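Endoglucanase (Thermotoga maritima, PDB 2FVG) is probably a metal-dependent aminopeptidase of the peptidase M42 family, using two divalent metal cations per subunit despite its endoglucanase name. Local coordinates at residues P213-D226 with Y293-Y306. Numbering follows the deposited sequence.
With EDO (1,2-ethanediol), chain D.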
ATOM      1  N   PRO A 213      -1.689 -10.664  18.493  1.00 27.03           N
ATOM      2  CA  PRO A 213      -2.445 -11.551  17.609  1.00 25.12           C
ATOM      3  C   PRO A 213      -1.934 -12.986  17.614  1.00 26.70           C
ATOM      4  O   PRO A 213      -0.751 -13.219  17.872  1.00 25.91           O
ATOM      5  CB  PRO A 213      -2.248 -10.925  16.218  1.00 25.04           C
ATOM      6  CG  PRO A 213      -0.965 -10.097  16.317  1.00 26.31           C
ATOM      7  CD  PRO A 213      -0.788  -9.742  17.761  1.00 24.13           C
ATOM      8  N   THR A 214      -2.818 -13.946  17.343  1.00 24.10           N
ATOM      9  CA  THR A 214      -2.408 -15.353  17.216  1.00 25.27           C
ATOM     10  C   THR A 214      -1.591 -15.473  15.919  1.00 27.20           C
ATOM     11  O   THR A 214      -0.563 -16.161  15.862  1.00 29.65           O
ATOM     12  CB  THR A 214      -3.648 -16.290  17.189  1.00 24.45           C
ATOM     13  OG1 THR A 214      -4.364 -16.134  18.407  1.00 28.33           O
ATOM     14  CG2 THR A 214      -3.264 -17.740  17.051  1.00 23.61           C
ATOM     15  N   CYS A 215      -2.052 -14.786  14.872  1.00 27.93           N
ATOM     16  CA  CYS A 215      -1.355 -14.766  13.594  1.00 30.55           C
ATOM     17  C   CYS A 215      -1.812 -13.590  12.752  1.00 29.75           C
ATOM     18  O   CYS A 215      -2.819 -12.959  13.060  1.00 29.24           O
ATOM     19  CB  CYS A 215      -1.545 -16.077  12.835  1.00 32.97           C
ATOM     20  SG  CYS A 215      -3.213 -16.375  12.329  1.00 41.46           S
ATOM     21  N   ALA A 216      -1.076 -13.328  11.676  1.00 29.01           N
ATOM     22  CA  ALA A 216      -1.303 -12.186  10.805  1.00 28.11           C
ATOM     23  C   ALA A 216      -1.328 -12.560   9.314  1.00 30.24           C
ATOM     24  O   ALA A 216      -0.710 -13.538   8.889  1.00 31.60           O
ATOM     25  CB  ALA A 216      -0.185 -11.142  11.064  1.00 26.16           C
ATOM     26  N   ILE A 217      -2.053 -11.774   8.528  1.00 28.98           N
ATOM     27  CA  ILE A 217      -2.073 -11.914   7.069  1.00 27.72           C
ATOM     28  C   ILE A 217      -1.650 -10.534   6.600  1.00 27.38           C
ATOM     29  O   ILE A 217      -2.287  -9.555   6.966  1.00 26.27           O
ATOM     30  CB  ILE A 217      -3.492 -12.240   6.544  1.00 27.75           C
ATOM     31  CG1 ILE A 217      -3.928 -13.636   6.971  1.00 30.16           C
ATOM     32  CG2 ILE A 217      -3.554 -12.219   5.008  1.00 30.00           C
ATOM     33  CD1 ILE A 217      -5.418 -13.884   6.663  1.00 28.53           C
ATOM     34  N   VAL A 218      -0.537 -10.431   5.874  1.00 27.44           N
ATOM     35  CA  VAL A 218      -0.109  -9.151   5.314  1.00 23.91           C
ATOM     36  C   VAL A 218      -0.583  -9.108   3.845  1.00 28.03           C
ATOM     37  O   VAL A 218      -0.327 -10.028   3.071  1.00 29.64           O
ATOM     38  CB  VAL A 218       1.440  -8.972   5.428  1.00 26.33           C
ATOM     39  CG1 VAL A 218       1.844  -7.621   4.933  1.00 25.30           C
ATOM     40  CG2 VAL A 218       1.878  -9.144   6.877  1.00 25.01           C
ATOM     41  N   VAL A 219      -1.345  -8.076   3.493  1.00 29.20           N
ATOM     42  CA  VAL A 219      -1.855  -7.868   2.140  1.00 28.09           C
ATOM     43  C   VAL A 219      -0.965  -6.828   1.457  1.00 31.16           C
ATOM     44  O   VAL A 219      -0.950  -5.652   1.847  1.00 29.17           O
ATOM     45  CB  VAL A 219      -3.319  -7.408   2.170  1.00 29.10           C
ATOM     46  CG1 VAL A 219      -3.877  -7.219   0.752  1.00 31.02           C
ATOM     47  CG2 VAL A 219      -4.190  -8.482   2.900  1.00 29.43           C
ATOM     48  N   GLU A 220      -0.182  -7.279   0.481  1.00 29.56           N
ATOM     49  CA  GLU A 220       0.704  -6.396  -0.255  1.00 31.02           C
ATOM     50  C   GLU A 220       0.408  -6.417  -1.747  1.00 30.66           C
ATOM     51  O   GLU A 220      -0.509  -7.127  -2.219  1.00 31.66           O
ATOM     52  CB  GLU A 220       2.159  -6.786  -0.007  1.00 32.57           C
ATOM     53  CG  GLU A 220       2.587  -6.530   1.433  1.00 40.69           C
ATOM     54  CD  GLU A 220       4.052  -6.801   1.696  1.00 57.67           C
ATOM     55  OE1 GLU A 220       4.698  -7.491   0.858  1.00 62.78           O
ATOM     56  OE2 GLU A 220       4.556  -6.328   2.755  1.00 67.10           O
ATOM     57  N   THR A 221       1.161  -5.599  -2.461  1.00 28.86           N
ATOM     58  CA  THR A 221       1.136  -5.505  -3.904  1.00 32.90           C
ATOM     59  C   THR A 221       2.583  -5.790  -4.301  1.00 34.85           C
ATOM     60  O   THR A 221       3.516  -5.304  -3.653  1.00 34.95           O
ATOM     61  CB  THR A 221       0.634  -4.131  -4.373  1.00 35.41           C
ATOM     62  OG1 THR A 221      -0.694  -3.931  -3.868  1.00 35.94           O
ATOM     63  CG2 THR A 221       0.561  -4.068  -5.902  1.00 37.71           C
ATOM     64  N   THR A 222       2.783  -6.670  -5.276  1.00 34.93           N
ATOM     65  CA  THR A 222       4.137  -7.039  -5.702  1.00 35.83           C
ATOM     66  C   THR A 222       4.275  -6.539  -7.137  1.00 37.19           C
ATOM     67  O   THR A 222       3.501  -6.949  -7.996  1.00 34.89           O
ATOM     68  CB  THR A 222       4.385  -8.579  -5.580  1.00 35.84           C
ATOM     69  OG1 THR A 222       5.700  -8.895  -6.051  1.00 39.37           O
ATOM     70  CG2 THR A 222       3.358  -9.393  -6.394  1.00 31.14           C
ATOM     71  N   THR A 223       5.247  -5.658  -7.389  1.00 36.67           N
ATOM     72  CA  THR A 223       5.367  -5.050  -8.705  1.00 38.67           C
ATOM     73  C   THR A 223       6.528  -5.571  -9.540  1.00 40.97           C
ATOM     74  O   THR A 223       7.684  -5.543  -9.113  1.00 41.90           O
ATOM     75  CB  THR A 223       5.439  -3.468  -8.643  1.00 41.60           C
ATOM     76  OG1 THR A 223       4.405  -2.936  -7.794  1.00 36.87           O
ATOM     77  CG2 THR A 223       5.270  -2.870 -10.045  1.00 33.07           C
ATOM     78  N   ALA A 224       6.195  -6.034 -10.741  1.00 42.80           N
ATOM     79  CA  ALA A 224       7.165  -6.528 -11.716  1.00 45.32           C
ATOM     80  C   ALA A 224       7.476  -5.464 -12.780  1.00 45.39           C
ATOM     81  O   ALA A 224       6.725  -4.504 -12.965  1.00 43.26           O
ATOM     82  CB  ALA A 224       6.619  -7.801 -12.382  1.00 46.66           C
ATOM     83  N   GLY A 225       8.586  -5.648 -13.484  1.00 49.48           N
ATOM     84  CA  GLY A 225       8.978  -4.729 -14.544  1.00 53.57           C
ATOM     85  C   GLY A 225       9.784  -3.549 -14.065  1.00 57.19           C
ATOM     86  O   GLY A 225       9.864  -2.536 -14.756  1.00 56.59           O
ATOM     87  N   ASP A 226      10.371  -3.690 -12.877  1.00 62.49           N
ATOM     88  CA  ASP A 226      11.210  -2.658 -12.255  1.00 67.06           C
ATOM     89  C   ASP A 226      12.312  -2.185 -13.213  1.00 69.34           C
ATOM     90  O   ASP A 226      12.472  -0.981 -13.444  1.00 69.57           O
ATOM     91  CB  ASP A 226      11.806  -3.194 -10.942  1.00 67.83           C
ATOM     92  CG  ASP A 226      12.660  -2.163 -10.204  1.00 72.73           C
ATOM     93  OD1 ASP A 226      12.559  -0.945 -10.486  1.00 73.88           O
ATOM     94  OD2 ASP A 226      13.436  -2.585  -9.317  1.00 78.32           O
ATOM     95  N   TYR A 293       7.082  -8.925  12.602  1.00 45.39           N
ATOM     96  CA  TYR A 293       6.025  -8.991  13.611  1.00 45.36           C
ATOM     97  C   TYR A 293       6.340  -9.879  14.818  1.00 43.67           C
ATOM     98  O   TYR A 293       6.090  -9.487  15.957  1.00 43.96           O
ATOM     99  CB  TYR A 293       4.683  -9.440  13.008  1.00 47.37           C
ATOM    100  CG  TYR A 293       3.857  -8.368  12.307  1.00 51.97           C
ATOM    101  CD1 TYR A 293       3.643  -7.111  12.902  1.00 54.92           C
ATOM    102  CD2 TYR A 293       3.206  -8.643  11.098  1.00 49.98           C
ATOM    103  CE1 TYR A 293       2.857  -6.134  12.274  1.00 56.09           C
ATOM    104  CE2 TYR A 293       2.416  -7.677  10.464  1.00 49.05           C
ATOM    105  CZ  TYR A 293       2.249  -6.425  11.053  1.00 54.04           C
ATOM    106  OH  TYR A 293       1.471  -5.466  10.436  1.00 47.49           O
ATOM    107  N   GLY A 294       6.859 -11.079  14.567  1.00 42.14           N
ATOM    108  CA  GLY A 294       7.168 -12.026  15.640  1.00 39.49           C
ATOM    109  C   GLY A 294       6.087 -13.084  15.829  1.00 37.86           C
ATOM    110  O   GLY A 294       6.225 -13.973  16.667  1.00 38.46           O
ATOM    111  N   VAL A 295       5.004 -12.976  15.063  1.00 33.63           N
ATOM    112  CA  VAL A 295       3.926 -13.955  15.105  1.00 31.57           C
ATOM    113  C   VAL A 295       3.830 -14.659  13.747  1.00 29.00           C
ATOM    114  O   VAL A 295       4.221 -14.095  12.731  1.00 27.96           O
ATOM    115  CB  VAL A 295       2.549 -13.314  15.488  1.00 31.82           C
ATOM    116  CG1 VAL A 295       2.669 -12.605  16.825  1.00 37.31           C
ATOM    117  CG2 VAL A 295       2.013 -12.364  14.397  1.00 26.26           C
ATOM    118  N   PRO A 296       3.328 -15.903  13.729  1.00 29.30           N
ATOM    119  CA  PRO A 296       3.138 -16.645  12.485  1.00 27.01           C
ATOM    120  C   PRO A 296       2.348 -15.780  11.516  1.00 25.54           C
ATOM    121  O   PRO A 296       1.321 -15.235  11.885  1.00 27.69           O
ATOM    122  CB  PRO A 296       2.250 -17.809  12.923  1.00 26.52           C
ATOM    123  CG  PRO A 296       2.652 -18.051  14.319  1.00 30.21           C
ATOM    124  CD  PRO A 296       2.874 -16.680  14.897  1.00 27.02           C
ATOM    125  N   ALA A 297       2.826 -15.634  10.288  1.00 26.93           N
ATOM    126  CA  ALA A 297       2.128 -14.806   9.319  1.00 25.33           C
ATOM    127  C   ALA A 297       2.089 -15.417   7.942  1.00 27.07           C
ATOM    128  O   ALA A 297       2.861 -16.323   7.625  1.00 30.82           O
ATOM    129  CB  ALA A 297       2.760 -13.417   9.259  1.00 24.57           C
ATOM    130  N   GLY A 298       1.159 -14.926   7.138  1.00 25.58           N
ATOM    131  CA  GLY A 298       1.047 -15.272   5.742  1.00 25.78           C
ATOM    132  C   GLY A 298       1.131 -13.951   4.987  1.00 28.34           C
ATOM    133  O   GLY A 298       0.852 -12.872   5.556  1.00 29.17           O
ATOM    134  N   VAL A 299       1.561 -14.010   3.730  1.00 26.66           N
ATOM    135  CA  VAL A 299       1.595 -12.817   2.881  1.00 24.14           C
ATOM    136  C   VAL A 299       0.867 -13.147   1.588  1.00 24.21           C
ATOM    137  O   VAL A 299       1.115 -14.194   0.966  1.00 24.28           O
ATOM    138  CB  VAL A 299       3.035 -12.347   2.557  1.00 23.96           C
ATOM    139  CG1 VAL A 299       3.017 -11.068   1.727  1.00 23.43           C
ATOM    140  CG2 VAL A 299       3.844 -12.124   3.829  1.00 26.76           C
ATOM    141  N   ILE A 300      -0.059 -12.275   1.215  1.00 24.55           N
ATOM    142  CA  ILE A 300      -0.827 -12.384  -0.013  1.00 25.76           C
ATOM    143  C   ILE A 300      -0.653 -11.083  -0.811  1.00 27.49           C
ATOM    144  O   ILE A 300      -0.801  -9.978  -0.271  1.00 28.85           O
ATOM    145  CB  ILE A 300      -2.291 -12.651   0.311  1.00 28.08           C
ATOM    146  CG1 ILE A 300      -2.402 -14.008   1.014  1.00 26.99           C
ATOM    147  CG2 ILE A 300      -3.127 -12.710  -0.952  1.00 30.28           C
ATOM    148  CD1 ILE A 300      -3.744 -14.256   1.646  1.00 21.09           C
ATOM    149  N   SER A 301      -0.314 -11.208  -2.087  1.00 25.97           N
ATOM    150  CA  SER A 301      -0.077 -10.028  -2.893  1.00 27.43           C
ATOM    151  C   SER A 301      -0.881  -9.969  -4.183  1.00 28.42           C
ATOM    152  O   SER A 301      -1.057 -10.980  -4.879  1.00 31.69           O
ATOM    153  CB  SER A 301       1.408  -9.959  -3.271  1.00 27.85           C
ATOM    154  OG  SER A 301       2.231  -9.988  -2.134  1.00 29.12           O
ATOM    155  N   THR A 302      -1.368  -8.778  -4.487  1.00 26.53           N
ATOM    156  CA  THR A 302      -1.985  -8.497  -5.766  1.00 26.55           C
ATOM    157  C   THR A 302      -0.810  -8.187  -6.722  1.00 24.12           C
ATOM    158  O   THR A 302       0.050  -7.363  -6.409  1.00 24.00           O
ATOM    159  CB  THR A 302      -2.939  -7.282  -5.673  1.00 25.28           C
ATOM    160  OG1 THR A 302      -3.961  -7.581  -4.724  1.00 35.47           O
ATOM    161  CG2 THR A 302      -3.627  -6.993  -7.043  1.00 19.98           C
ATOM    162  N   PRO A 303      -0.740  -8.875  -7.874  1.00 24.48           N
ATOM    163  CA  PRO A 303       0.328  -8.565  -8.844  1.00 23.04           C
ATOM    164  C   PRO A 303       0.139  -7.170  -9.448  1.00 23.79           C
ATOM    165  O   PRO A 303      -0.987  -6.715  -9.608  1.00 26.55           O
ATOM    166  CB  PRO A 303       0.118  -9.615  -9.956  1.00 22.56           C
ATOM    167  CG  PRO A 303      -0.740 -10.672  -9.351  1.00 24.42           C
ATOM    168  CD  PRO A 303      -1.611  -9.966  -8.339  1.00 20.66           C
ATOM    169  N   ALA A 304       1.243  -6.500  -9.761  1.00 24.32           N
ATOM    170  CA  ALA A 304       1.217  -5.208 -10.436  1.00 22.82           C
ATOM    171  C   ALA A 304       2.392  -5.248 -11.403  1.00 24.17           C
ATOM    172  O   ALA A 304       3.324  -6.006 -11.195  1.00 22.46           O
ATOM    173  CB  ALA A 304       1.405  -4.066  -9.425  1.00 23.02           C
ATOM    174  N   ARG A 305       2.352  -4.443 -12.460  1.00 23.83           N
ATOM    175  CA  ARG A 305       3.470  -4.355 -13.389  1.00 24.13           C
ATOM    176  C   ARG A 305       3.739  -2.892 -13.691  1.00 23.71           C
ATOM    177  O   ARG A 305       2.812  -2.163 -14.026  1.00 23.50           O
ATOM    178  CB  ARG A 305       3.145  -5.117 -14.687  1.00 21.06           C
ATOM    179  CG  ARG A 305       4.236  -5.047 -15.738  1.00 22.34           C
ATOM    180  CD  ARG A 305       4.104  -6.143 -16.806  1.00 27.19           C
ATOM    181  NE  ARG A 305       5.268  -6.136 -17.707  1.00 37.10           N
ATOM    182  CZ  ARG A 305       5.238  -5.935 -19.030  1.00 41.24           C
ATOM    183  NH1 ARG A 305       4.090  -5.782 -19.697  1.00 35.93           N
ATOM    184  NH2 ARG A 305       6.374  -5.943 -19.706  1.00 41.69           N
ATOM    185  N   TYR A 306       4.992  -2.451 -13.619  1.00 27.22           N
ATOM    186  CA  TYR A 306       5.276  -1.043 -13.949  1.00 28.86           C
ATOM    187  C   TYR A 306       4.986  -0.726 -15.406  1.00 28.08           C
ATOM    188  O   TYR A 306       5.100  -1.585 -16.276  1.00 26.48           O
ATOM    189  CB  TYR A 306       6.715  -0.605 -13.594  1.00 33.66           C
ATOM    190  CG  TYR A 306       6.976  -0.475 -12.092  1.00 41.76           C
ATOM    191  CD1 TYR A 306       6.275   0.459 -11.309  1.00 45.49           C
ATOM    192  CD2 TYR A 306       7.938  -1.273 -11.457  1.00 47.84           C
ATOM    193  CE1 TYR A 306       6.512   0.577  -9.925  1.00 46.36           C
ATOM    194  CE2 TYR A 306       8.188  -1.163 -10.077  1.00 48.67           C
ATOM    195  CZ  TYR A 306       7.472  -0.239  -9.317  1.00 48.59           C
ATOM    196  OH  TYR A 306       7.730  -0.137  -7.957  1.00 50.72           O
TER
HETATM  197  C1  EDO D 342       3.579  -0.763  12.398  1.00 76.42           C
HETATM  198  O1  EDO D 342       4.038   0.520  11.946  1.00 70.54           O
HETATM  199  C2  EDO D 342       3.665  -1.789  11.269  1.00 78.89           C
HETATM  200  O2  EDO D 342       3.012  -3.008  11.655  1.00 80.57           O
HETATM  201  O   HOH W   1      -3.211  -5.985  -2.629  1.00 40.54           O
HETATM  202  O   HOH W   2       4.921  -8.862  -1.413  1.00 47.78           O
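Thr-223 places CG2 opposite its backbone N, and Tyr-306 turns its ring to the side of its own N (chi1 -71°), which sets the methyl squarely over the phenol. Thr-223 CG2 lies 3.2 Å from the Tyr-306 ring centroid and 8° off the normal, a CH-pi contact. The backbone of Gly-225 meets the edge of that ring. This contact lies near the C-terminal ends of parallel strands 215-224 and 297-306, which pair Ala-216 with Ala-297 through Ala-224 with Arg-305. Ten hydrogen bonds alternate in direction, from Ala-216 N to Pro-296 O (3.1 Å) up to Tyr-306 N to Ala-224 O (2.8 Å), while the strand axes cross at -36°, as expected of a twisted parallel pair.

Side chains divide between the two faces. On one, Ile-217 CG2 meets Ile-300 CD1 at 3.9 Å, and Ala-304 CB packs 3.6 Å from Thr-221 CG2. On this side a water links Glu-220 O to Thr-302 OG1, which is also hydrogen-bonded to Thr-322 OG1 of helix 316-332. On the other, Val-218 CG2 reaches the edge of the Tyr-293 ring, 3.9 Å from CE2, and the extended Glu-220 chain brings OE1 to 4.0 Å from Val-299 CG1. A second water bridges Glu-220 OE1 (2.7 Å) and Ser-301 OG, so one carboxylate oxygen is held from the neighbouring strand; OE2 is hydrogen-bonded to His-61 NE2. Both Glu-220 and His-61 are predicted ligands of the first zinc, so strand 215-224 probably supplies one ligand of the metal centre.

Within the mixed sheet, strand 215-224 is also hydrogen-bonded to parallel strand 55-61, and strand 297-306 continues to antiparallel strand 312-315, whose Ser-312 touches Thr-223 and Tyr-306. Helix 316-332 packs on the Val-219 and Ile-300 face through Ile-326.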